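Local coordinates for putative rhamnosidase (Streptomyces avermitilis, PDB 3W5M), which releases terminal non-reducing alpha-L-rhamnose from citrus flavonoids such as naringin, rutin and hesperidin and from gum arabic, and binds L-rhamnose through a calcium-dependent carbohydrate-binding module, at residues A155-V163 against E270-A281; A299-H307 against D420-A431. One frame throughout, in Å; residues are numbered along the deposited sequence. Where two conformers were deposited one is given.

Contact 1 of 2, residues A155-V163 against E270-A281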
loop_
_atom_site.group_PDB
_atom_site.type_symbol
_atom_site.label_atom_id
_atom_site.label_comp_id
_atom_site.label_asym_id
_atom_site.label_seq_id
_atom_site.Cartn_x
_atom_site.Cartn_y
_atom_site.Cartn_z
ATOM N N ALA A 155 8.426 -42.494 11.320
ATOM C CA ALA A 155 8.668 -43.454 10.268
ATOM C C ALA A 155 7.788 -43.159 9.059
ATOM O O ALA A 155 6.899 -42.294 9.114
ATOM C CB ALA A 155 8.424 -44.860 10.795
ATOM N N THR A 156 8.074 -43.860 7.966
ATOM C CA THR A 156 7.243 -43.839 6.754
ATOM C C THR A 156 6.323 -45.054 6.750
ATOM O O THR A 156 6.737 -46.152 7.148
ATOM C CB THR A 156 8.144 -43.798 5.505
ATOM O OG1 THR A 156 8.960 -42.634 5.592
ATOM C CG2 THR A 156 7.329 -43.761 4.168
ATOM N N ARG A 157 5.070 -44.853 6.330
ATOM C CA ARG A 157 4.117 -45.954 6.131
ATOM C C ARG A 157 3.563 -45.861 4.705
ATOM O O ARG A 157 3.605 -44.792 4.097
ATOM C CB ARG A 157 2.998 -45.930 7.160
ATOM C CG ARG A 157 3.531 -45.978 8.599
ATOM C CD ARG A 157 4.098 -47.343 8.912
ATOM N NE ARG A 157 4.592 -47.484 10.288
ATOM C CZ ARG A 157 5.870 -47.683 10.626
ATOM N NH1 ARG A 157 6.835 -47.739 9.702
ATOM N NH2 ARG A 157 6.195 -47.847 11.929
ATOM N N TRP A 158 3.101 -46.993 4.186
ATOM C CA TRP A 158 2.669 -47.084 2.786
ATOM C C TRP A 158 1.213 -47.541 2.743
ATOM O O TRP A 158 0.785 -48.363 3.589
ATOM C CB TRP A 158 3.595 -48.063 2.039
ATOM C CG TRP A 158 5.016 -47.551 1.946
ATOM C CD1 TRP A 158 5.558 -46.820 0.927
ATOM C CD2 TRP A 158 6.067 -47.716 2.922
ATOM N NE1 TRP A 158 6.871 -46.522 1.202
ATOM C CE2 TRP A 158 7.205 -47.051 2.422
ATOM C CE3 TRP A 158 6.147 -48.362 4.173
ATOM C CZ2 TRP A 158 8.424 -47.012 3.119
ATOM C CZ3 TRP A 158 7.340 -48.313 4.876
ATOM C CH2 TRP A 158 8.468 -47.641 4.346
ATOM N N PHE A 159 0.461 -47.040 1.760
ATOM C CA PHE A 159 -0.984 -47.251 1.672
ATOM C C PHE A 159 -1.395 -47.455 0.231
ATOM O O PHE A 159 -0.872 -46.755 -0.659
ATOM C CB PHE A 159 -1.730 -46.020 2.184
ATOM C CG PHE A 159 -1.359 -45.657 3.603
ATOM C CD1 PHE A 159 -0.199 -44.927 3.834
ATOM C CD2 PHE A 159 -2.112 -46.104 4.694
ATOM C CE1 PHE A 159 0.199 -44.613 5.134
ATOM C CE2 PHE A 159 -1.719 -45.774 5.996
ATOM C CZ PHE A 159 -0.577 -45.044 6.208
ATOM N N ARG A 160 -2.347 -48.366 0.043
ATOM C CA ARG A 160 -2.935 -48.635 -1.267
ATOM C C ARG A 160 -4.435 -48.773 -1.194
ATOM O O ARG A 160 -4.980 -49.270 -0.192
ATOM C CB ARG A 160 -2.378 -49.953 -1.832
ATOM C CG ARG A 160 -0.962 -49.874 -2.383
ATOM C CD ARG A 160 -0.430 -51.239 -2.855
ATOM N NE ARG A 160 -1.349 -51.948 -3.754
ATOM C CZ ARG A 160 -1.338 -51.839 -5.079
ATOM N NH1 ARG A 160 -0.458 -51.058 -5.681
ATOM N NH2 ARG A 160 -2.208 -52.543 -5.808
ATOM N N ARG A 161 -5.097 -48.380 -2.280
ATOM C CA ARG A 161 -6.516 -48.671 -2.452
ATOM C C ARG A 161 -6.847 -48.735 -3.927
ATOM O O ARG A 161 -6.453 -47.893 -4.715
ATOM C CB ARG A 161 -7.433 -47.660 -1.754
ATOM C CG ARG A 161 -8.890 -48.110 -1.731
ATOM C CD ARG A 161 -9.804 -47.194 -0.939
ATOM N NE ARG A 161 -11.207 -47.505 -1.195
ATOM C CZ ARG A 161 -12.224 -46.883 -0.614
ATOM N NH1 ARG A 161 -11.998 -45.918 0.272
ATOM N NH2 ARG A 161 -13.466 -47.244 -0.912
ATOM N N THR A 162 -7.550 -49.792 -4.285
ATOM C CA THR A 162 -8.081 -49.908 -5.641
ATOM C C THR A 162 -9.571 -49.654 -5.579
ATOM O O THR A 162 -10.278 -50.348 -4.848
ATOM C CB THR A 162 -7.787 -51.287 -6.257
ATOM O OG1 THR A 162 -6.370 -51.454 -6.347
ATOM C CG2 THR A 162 -8.412 -51.387 -7.664
ATOM N N VAL A 163 -10.025 -48.658 -6.346
ATOM C CA VAL A 163 -11.440 -48.231 -6.377
ATOM C C VAL A 163 -12.020 -48.258 -7.784
ATOM O O VAL A 163 -11.338 -47.912 -8.755
ATOM C CB VAL A 163 -11.631 -46.810 -5.801
ATOM C CG1 VAL A 163 -11.610 -46.859 -4.288
ATOM C CG2 VAL A 163 -10.610 -45.808 -6.355
ATOM N N GLU A 270 1.765 -49.600 -8.437
ATOM C CA GLU A 270 1.087 -50.037 -9.685
ATOM C C GLU A 270 -0.176 -50.832 -9.439
ATOM O O GLU A 270 -0.311 -51.488 -8.388
ATOM C CB GLU A 270 2.010 -50.887 -10.576
ATOM C CG GLU A 270 3.388 -50.320 -10.834
ATOM C CD GLU A 270 3.393 -49.108 -11.743
ATOM O OE1 GLU A 270 2.354 -48.800 -12.357
ATOM O OE2 GLU A 270 4.450 -48.454 -11.831
ATOM N N PRO A 271 -1.098 -50.823 -10.420
ATOM C CA PRO A 271 -2.325 -51.584 -10.267
ATOM C C PRO A 271 -2.163 -53.047 -9.842
ATOM O O PRO A 271 -2.913 -53.495 -8.968
ATOM C CB PRO A 271 -2.973 -51.480 -11.648
ATOM C CG PRO A 271 -2.562 -50.126 -12.118
ATOM C CD PRO A 271 -1.160 -49.918 -11.594
ATOM N N ASP A 272 -1.214 -53.780 -10.427
ATOM C CA ASP A 272 -1.208 -55.244 -10.241
ATOM C C ASP A 272 -0.305 -55.780 -9.124
ATOM O O ASP A 272 -0.052 -56.988 -9.033
ATOM C CB ASP A 272 -0.943 -55.964 -11.574
ATOM C CG ASP A 272 -2.173 -55.982 -12.484
ATOM O OD1 ASP A 272 -3.302 -55.798 -11.968
ATOM O OD2 ASP A 272 -2.009 -56.191 -13.716
ATOM N N PHE A 273 0.133 -54.881 -8.254
ATOM C CA PHE A 273 0.995 -55.215 -7.127
ATOM C C PHE A 273 0.209 -56.033 -6.109
ATOM O O PHE A 273 -0.978 -55.763 -5.887
ATOM C CB PHE A 273 1.473 -53.915 -6.487
ATOM C CG PHE A 273 2.346 -54.121 -5.298
ATOM C CD1 PHE A 273 3.698 -54.362 -5.450
ATOM C CD2 PHE A 273 1.797 -54.103 -4.018
ATOM C CE1 PHE A 273 4.510 -54.566 -4.342
ATOM C CE2 PHE A 273 2.594 -54.303 -2.906
ATOM C CZ PHE A 273 3.950 -54.538 -3.070
ATOM N N ASP A 274 0.846 -57.013 -5.468
ATOM C CA ASP A 274 0.090 -57.822 -4.523
ATOM C C ASP A 274 0.120 -57.241 -3.099
ATOM O O ASP A 274 1.141 -57.283 -2.442
ATOM C CB ASP A 274 0.574 -59.264 -4.482
ATOM C CG ASP A 274 -0.149 -60.073 -3.394
ATOM O OD1 ASP A 274 -1.359 -59.829 -3.166
ATOM O OD2 ASP A 274 0.495 -60.919 -2.756
ATOM N N ASP A 275 -1.009 -56.730 -2.643
ATOM C CA ASP A 275 -1.058 -56.163 -1.291
ATOM C C ASP A 275 -1.991 -57.020 -0.456
ATOM O O ASP A 275 -2.504 -56.590 0.592
ATOM C CB ASP A 275 -1.507 -54.700 -1.336
ATOM C CG ASP A 275 -2.862 -54.528 -1.990
ATOM O OD1 ASP A 275 -3.552 -55.538 -2.201
ATOM O OD2 ASP A 275 -3.251 -53.383 -2.303
ATOM N N SER A 276 -2.244 -58.243 -0.914
ATOM C CA SER A 276 -3.229 -59.053 -0.203
ATOM C C SER A 276 -2.786 -59.391 1.239
ATOM O O SER A 276 -3.642 -59.611 2.096
ATOM C CB SER A 276 -3.671 -60.281 -1.017
ATOM O OG SER A 276 -2.625 -61.206 -1.141
ATOM N N GLY A 277 -1.481 -59.363 1.505
ATOM C CA GLY A 277 -0.929 -59.588 2.856
ATOM C C GLY A 277 -0.814 -58.345 3.732
ATOM O O GLY A 277 -0.373 -58.433 4.885
ATOM N N TRP A 278 -1.194 -57.175 3.205
ATOM C CA TRP A 278 -1.128 -55.896 3.952
ATOM C C TRP A 278 -2.385 -55.797 4.841
ATOM O O TRP A 278 -3.487 -56.065 4.366
ATOM C CB TRP A 278 -1.147 -54.702 2.977
ATOM C CG TRP A 278 0.113 -54.439 2.161
ATOM C CD1 TRP A 278 1.119 -55.321 1.855
ATOM C CD2 TRP A 278 0.454 -53.206 1.529
ATOM N NE1 TRP A 278 2.075 -54.701 1.095
ATOM C CE2 TRP A 278 1.680 -53.404 0.864
ATOM C CE3 TRP A 278 -0.176 -51.942 1.453
ATOM C CZ2 TRP A 278 2.313 -52.381 0.137
ATOM C CZ3 TRP A 278 0.436 -50.921 0.745
ATOM C CH2 TRP A 278 1.690 -51.145 0.094
ATOM N N PRO A 279 -2.240 -55.414 6.125
ATOM C CA PRO A 279 -3.421 -55.201 6.962
ATOM C C PRO A 279 -4.220 -53.985 6.525
ATOM O O PRO A 279 -3.695 -53.120 5.796
ATOM C CB PRO A 279 -2.825 -54.909 8.348
ATOM C CG PRO A 279 -1.411 -54.520 8.103
ATOM C CD PRO A 279 -0.978 -55.209 6.856
ATOM N N ALA A 280 -5.473 -53.895 6.963
ATOM C CA ALA A 280 -6.271 -52.696 6.729
ATOM C C ALA A 280 -5.641 -51.497 7.447
ATOM O O ALA A 280 -5.110 -51.642 8.555
ATOM C CB ALA A 280 -7.696 -52.892 7.237
ATOM N N ALA A 281 -5.701 -50.320 6.817
ATOM C CA ALA A 281 -5.346 -49.085 7.486
ATOM C C ALA A 281 -6.258 -48.879 8.700
ATOM O O ALA A 281 -7.403 -49.357 8.717
ATOM C CB ALA A 281 -5.446 -47.899 6.530
#
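R160 is the main polar link between the segment 270-281 and strand 156-165 in the beta-sandwich of the CBM67 carbohydrate-binding module, with W278 packed beside it. Its chain bends at chi3 (50°), which turns the guanidinium toward the carbonyls of the type I turn E270-F273 and the carboxylate of D275, which opens the next type I turn. R160 NE gives a nearly straight salt-bridge hydrogen bond to D275 OD2 (2.8 Å, 167° at the hydrogen); the oxygen lies in the guanidinium plane but is itself met from above the carboxylate plane. R160 NH1 donates to E270 O at 2.7 Å. It also bonds to W268 O, earlier in the same loop, while NH2 adds weak bonds to E270 O and P271 O. F273 CB sits over one guanidinium face, 3.5 Å from R160 NH1. W278 CZ3 comes within 3.6 Å of R160 CG, the indole plane almost perpendicular to the guanidinium. On the strand's other side, A281 CB meets the edge of the F159 ring at CD2 (4.2 Å). One buried cation thus draws together carbonyls and a carboxylate several residues apart, which probably helps hold the shape of this irregular loop; D275 probably balances the charge of R160.

Contact 2 of 2, residues A299-H307 against D420-A431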
loop_
_atom_site.group_PDB
_atom_site.type_symbol
_atom_site.label_atom_id
_atom_site.label_comp_id
_atom_site.label_asym_id
_atom_site.label_seq_id
_atom_site.Cartn_x
_atom_site.Cartn_y
_atom_site.Cartn_z
ATOM N N ALA A 299 -9.873 -22.078 -0.664
ATOM C CA ALA A 299 -10.158 -21.770 -2.061
ATOM C C ALA A 299 -10.137 -20.248 -2.174
ATOM O O ALA A 299 -10.570 -19.549 -1.273
ATOM C CB ALA A 299 -11.509 -22.337 -2.489
ATOM N N SER A 300 -9.602 -19.734 -3.263
ATOM C CA SER A 300 -9.480 -18.306 -3.411
ATOM C C SER A 300 -9.971 -17.842 -4.776
ATOM O O SER A 300 -9.377 -16.956 -5.352
ATOM C CB SER A 300 -8.011 -17.911 -3.228
ATOM O OG SER A 300 -7.577 -18.184 -1.902
ATOM N N ALA A 301 -11.061 -18.413 -5.290
ATOM C CA ALA A 301 -11.488 -18.047 -6.639
ATOM C C ALA A 301 -12.041 -16.619 -6.632
ATOM O O ALA A 301 -12.466 -16.133 -5.574
ATOM C CB ALA A 301 -12.540 -19.024 -7.147
ATOM N N ALA A 302 -11.968 -15.940 -7.785
ATOM C CA ALA A 302 -12.676 -14.669 -8.036
ATOM C C ALA A 302 -13.843 -15.034 -8.886
ATOM O O ALA A 302 -13.706 -15.152 -10.112
ATOM C CB ALA A 302 -11.818 -13.671 -8.772
ATOM N N ASN A 303 -14.977 -15.282 -8.248
ATOM C CA ASN A 303 -16.174 -15.730 -8.998
ATOM C C ASN A 303 -16.880 -14.645 -9.769
ATOM O O ASN A 303 -16.710 -13.470 -9.497
ATOM C CB ASN A 303 -17.166 -16.409 -8.044
ATOM C CG ASN A 303 -16.654 -17.739 -7.510
ATOM O OD1 ASN A 303 -16.472 -18.690 -8.247
ATOM N ND2 ASN A 303 -16.408 -17.802 -6.215
ATOM N N GLN A 304 -17.688 -15.040 -10.755
ATOM C CA GLN A 304 -18.518 -14.124 -11.501
ATOM C C GLN A 304 -19.947 -14.043 -10.955
ATOM O O GLN A 304 -20.560 -15.065 -10.689
ATOM C CB GLN A 304 -18.567 -14.583 -12.958
ATOM C CG GLN A 304 -17.184 -14.553 -13.623
ATOM C CD GLN A 304 -17.221 -15.045 -15.065
ATOM O OE1 GLN A 304 -18.142 -15.785 -15.480
ATOM N NE2 GLN A 304 -16.194 -14.687 -15.825
ATOM N N LEU A 305 -20.448 -12.825 -10.776
ATOM C CA LEU A 305 -21.826 -12.593 -10.304
ATOM C C LEU A 305 -22.522 -11.682 -11.301
ATOM O O LEU A 305 -21.905 -10.772 -11.845
ATOM C CB LEU A 305 -21.814 -11.988 -8.898
ATOM C CG LEU A 305 -21.509 -12.905 -7.707
ATOM C CD1 LEU A 305 -20.098 -13.455 -7.675
ATOM C CD2 LEU A 305 -21.700 -12.054 -6.443
ATOM N N ARG A 306 -23.799 -11.928 -11.594
ATOM C CA ARG A 306 -24.461 -11.092 -12.590
ATOM C C ARG A 306 -25.950 -11.028 -12.367
ATOM O O ARG A 306 -26.523 -11.912 -11.723
ATOM C CB ARG A 306 -24.234 -11.604 -14.030
ATOM C CG ARG A 306 -24.963 -12.912 -14.330
ATOM C CD ARG A 306 -24.607 -13.447 -15.730
ATOM N NE ARG A 306 -24.713 -12.445 -16.798
ATOM C CZ ARG A 306 -25.808 -12.192 -17.513
ATOM N NH1 ARG A 306 -26.943 -12.821 -17.243
ATOM N NH2 ARG A 306 -25.762 -11.279 -18.474
ATOM N N HIS A 307 -26.537 -10.001 -12.961
ATOM C CA HIS A 307 -27.961 -9.747 -12.910
ATOM C C HIS A 307 -28.405 -9.012 -14.171
ATOM O O HIS A 307 -27.872 -7.935 -14.482
ATOM C CB HIS A 307 -28.248 -8.891 -11.695
ATOM C CG HIS A 307 -29.684 -8.494 -11.554
ATOM N ND1 HIS A 307 -30.711 -9.411 -11.493
ATOM C CD2 HIS A 307 -30.258 -7.276 -11.424
ATOM C CE1 HIS A 307 -31.862 -8.776 -11.339
ATOM N NE2 HIS A 307 -31.617 -7.479 -11.310
ATOM N N ASP A 420 -31.723 -12.420 -6.334
ATOM C CA ASP A 420 -32.009 -12.807 -7.712
ATOM C C ASP A 420 -30.736 -12.899 -8.611
ATOM O O ASP A 420 -30.804 -13.362 -9.759
ATOM C CB ASP A 420 -33.107 -11.916 -8.320
ATOM C CG ASP A 420 -32.914 -10.396 -8.033
ATOM O OD1 ASP A 420 -32.098 -9.972 -7.148
ATOM O OD2 ASP A 420 -33.632 -9.610 -8.701
ATOM N N TRP A 421 -29.575 -12.476 -8.100
ATOM C CA TRP A 421 -28.326 -12.561 -8.881
ATOM C C TRP A 421 -27.864 -14.010 -9.056
ATOM O O TRP A 421 -28.194 -14.896 -8.257
ATOM C CB TRP A 421 -27.200 -11.728 -8.182
ATOM C CG TRP A 421 -27.351 -10.225 -8.337
ATOM C CD1 TRP A 421 -28.484 -9.461 -8.080
ATOM C CD2 TRP A 421 -26.336 -9.304 -8.729
ATOM N NE1 TRP A 421 -28.230 -8.138 -8.320
ATOM C CE2 TRP A 421 -26.917 -8.011 -8.723
ATOM C CE3 TRP A 421 -24.983 -9.444 -9.110
ATOM C CZ2 TRP A 421 -26.193 -6.867 -9.062
ATOM C CZ3 TRP A 421 -24.265 -8.302 -9.434
ATOM C CH2 TRP A 421 -24.867 -7.036 -9.417
ATOM N N ARG A 422 -27.067 -14.267 -10.095
ATOM C CA ARG A 422 -26.593 -15.613 -10.371
ATOM C C ARG A 422 -25.059 -15.607 -10.462
ATOM O O ARG A 422 -24.487 -14.578 -10.748
ATOM C CB ARG A 422 -27.254 -16.126 -11.656
ATOM C CG ARG A 422 -28.756 -16.308 -11.414
ATOM C CD ARG A 422 -29.535 -16.768 -12.619
ATOM N NE ARG A 422 -29.292 -18.161 -12.982
ATOM C CZ ARG A 422 -29.660 -19.227 -12.272
ATOM N NH1 ARG A 422 -30.276 -19.099 -11.100
ATOM N NH2 ARG A 422 -29.398 -20.436 -12.744
ATOM N N ALA A 423 -24.457 -16.752 -10.195
ATOM C CA ALA A 423 -23.009 -16.902 -10.044
ATOM C C ALA A 423 -22.454 -18.097 -10.791
ATOM O O ALA A 423 -23.145 -19.116 -10.983
ATOM C CB ALA A 423 -22.641 -16.964 -8.560
ATOM N N ALA A 424 -21.192 -17.973 -11.214
ATOM C CA ALA A 424 -20.447 -19.055 -11.878
ATOM C C ALA A 424 -18.978 -18.882 -11.552
ATOM O O ALA A 424 -18.546 -17.760 -11.229
ATOM C CB ALA A 424 -20.648 -19.013 -13.372
ATOM N N SER A 425 -18.207 -19.960 -11.692
ATOM C CA SER A 425 -16.762 -19.915 -11.402
ATOM C C SER A 425 -15.997 -19.029 -12.391
ATOM O O SER A 425 -15.161 -18.225 -11.979
ATOM C CB SER A 425 -16.182 -21.335 -11.324
ATOM O OG SER A 425 -16.605 -22.089 -12.441
ATOM N N GLY A 426 -16.295 -19.139 -13.689
ATOM C CA GLY A 426 -15.560 -18.331 -14.680
ATOM C C GLY A 426 -14.070 -18.691 -14.734
ATOM O O GLY A 426 -13.690 -19.725 -14.239
ATOM N N PRO A 427 -13.224 -17.812 -15.311
ATOM C CA PRO A 427 -11.835 -18.197 -15.566
ATOM C C PRO A 427 -10.842 -17.949 -14.416
ATOM O O PRO A 427 -9.728 -18.497 -14.431
ATOM C CB PRO A 427 -11.456 -17.314 -16.744
ATOM C CG PRO A 427 -12.288 -16.096 -16.614
ATOM C CD PRO A 427 -13.553 -16.500 -15.890
ATOM N N ILE A 428 -11.210 -17.116 -13.444
ATOM C CA ILE A 428 -10.220 -16.813 -12.395
ATOM C C ILE A 428 -10.272 -17.846 -11.277
ATOM O O ILE A 428 -11.036 -17.706 -10.303
ATOM C CB ILE A 428 -10.365 -15.373 -11.848
ATOM C CG1 ILE A 428 -10.583 -14.417 -13.005
ATOM C CG2 ILE A 428 -9.103 -15.026 -11.057
ATOM C CD1 ILE A 428 -10.768 -12.942 -12.667
ATOM N N VAL A 429 -9.436 -18.877 -11.429
ATOM C CA VAL A 429 -9.428 -20.067 -10.587
ATOM C C VAL A 429 -8.932 -19.741 -9.185
ATOM O O VAL A 429 -9.457 -20.240 -8.176
ATOM C CB VAL A 429 -8.518 -21.140 -11.243
ATOM C CG1 VAL A 429 -8.418 -22.380 -10.385
ATOM C CG2 VAL A 429 -9.069 -21.487 -12.635
ATOM N N SER A 430 -7.938 -18.875 -9.110
ATOM C CA SER A 430 -7.385 -18.508 -7.823
ATOM C C SER A 430 -6.907 -17.062 -7.894
ATOM O O SER A 430 -6.368 -16.626 -8.910
ATOM C CB SER A 430 -6.227 -19.441 -7.503
ATOM O OG SER A 430 -5.790 -19.209 -6.190
ATOM N N ALA A 431 -7.115 -16.288 -6.832
ATOM C CA ALA A 431 -6.665 -14.898 -6.859
ATOM C C ALA A 431 -6.273 -14.505 -5.445
ATOM O O ALA A 431 -7.138 -14.418 -4.560
ATOM C CB ALA A 431 -7.762 -13.994 -7.363
HETATM O O HOH W 1 -8.729 -21.144 -5.380
HETATM O O HOH W 2 -13.740 -16.097 -12.631
HETATM O O HOH W 3 -30.530 -11.934 -12.107
#
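H307 crosses W421 at about a right angle, yet their rings form an offset stack, the imidazole 4.6 Å from the indole's five-membered ring by centroids with the planes only 14° apart, and H307 CB also makes a CH-pi contact over the same five-membered ring. The CB of H307 lies 3.4 Å from that W421 centroid, almost on the ring normal. CG of H307 stands anti to the backbone N (chi1 177°), carrying the imidazole out toward the NE1 edge of the indole. There H307 CE1 approaches D420 OD2 at 3.3 Å, and a water in the imidazole plane joins H307 ND1 to D420 O. W421 NE1 is hydrogen-bonded to T416 O. Beyond this end, strands 303-311 and 422-424 pair antiparallel: Q304 with A424 and R306 with R422 are hydrogen-bonded pairs, with L305 and A423 a non-hydrogen-bonded pair between them. L305 CB and W421 CE3 meet at 4.1 Å. On the opposite face, the extended Q304 side chain passes across P427, with Q304 NE2 3.2 Å from P427 CD. Q304 OE1 and NE2 are hydrogen-bonded to T445 OG1 and Y375 OH; R306 makes salt bridges to D455 and E308 and a hydrogen bond to W448 O. Past S425 the chain turns into strand 428-432, which belongs to another sheet, and the pairing becomes irregular. A302 N still bonds to I428 O and A431 N to S300 O (2.8 Å), and a water bridges the turn, donating to A302 O and S425 O and accepting from I428 N; A302 CB packs on I428 CG2 at 3.8 Å. The segment 420-431 is therefore held by a regular ladder at one end and by two direct backbone bonds supplemented by water at the other, while outside partners satisfy the buried polar ends of Q304 and R306.

Contacts 1 and 2 follow one another along the chain, the first complete before the second begins, and belong to separate beta domains: their centres are 40 Å apart and their nearest atoms about 24 Å. Contact 1 ties a loop to a sheet by side-chain chemistry, whereas contact 2 is mainly backbone pairing that carries the chain from one sheet to another. Contact 1 is the nearer to the calcium site but does not touch it: the F159 side chain is about 10 Å from that of N228, a calcium ligand, and about 13 Å from the calcium ion. Contact 2 is remote from the annotated sites, including those of the catalytic domain.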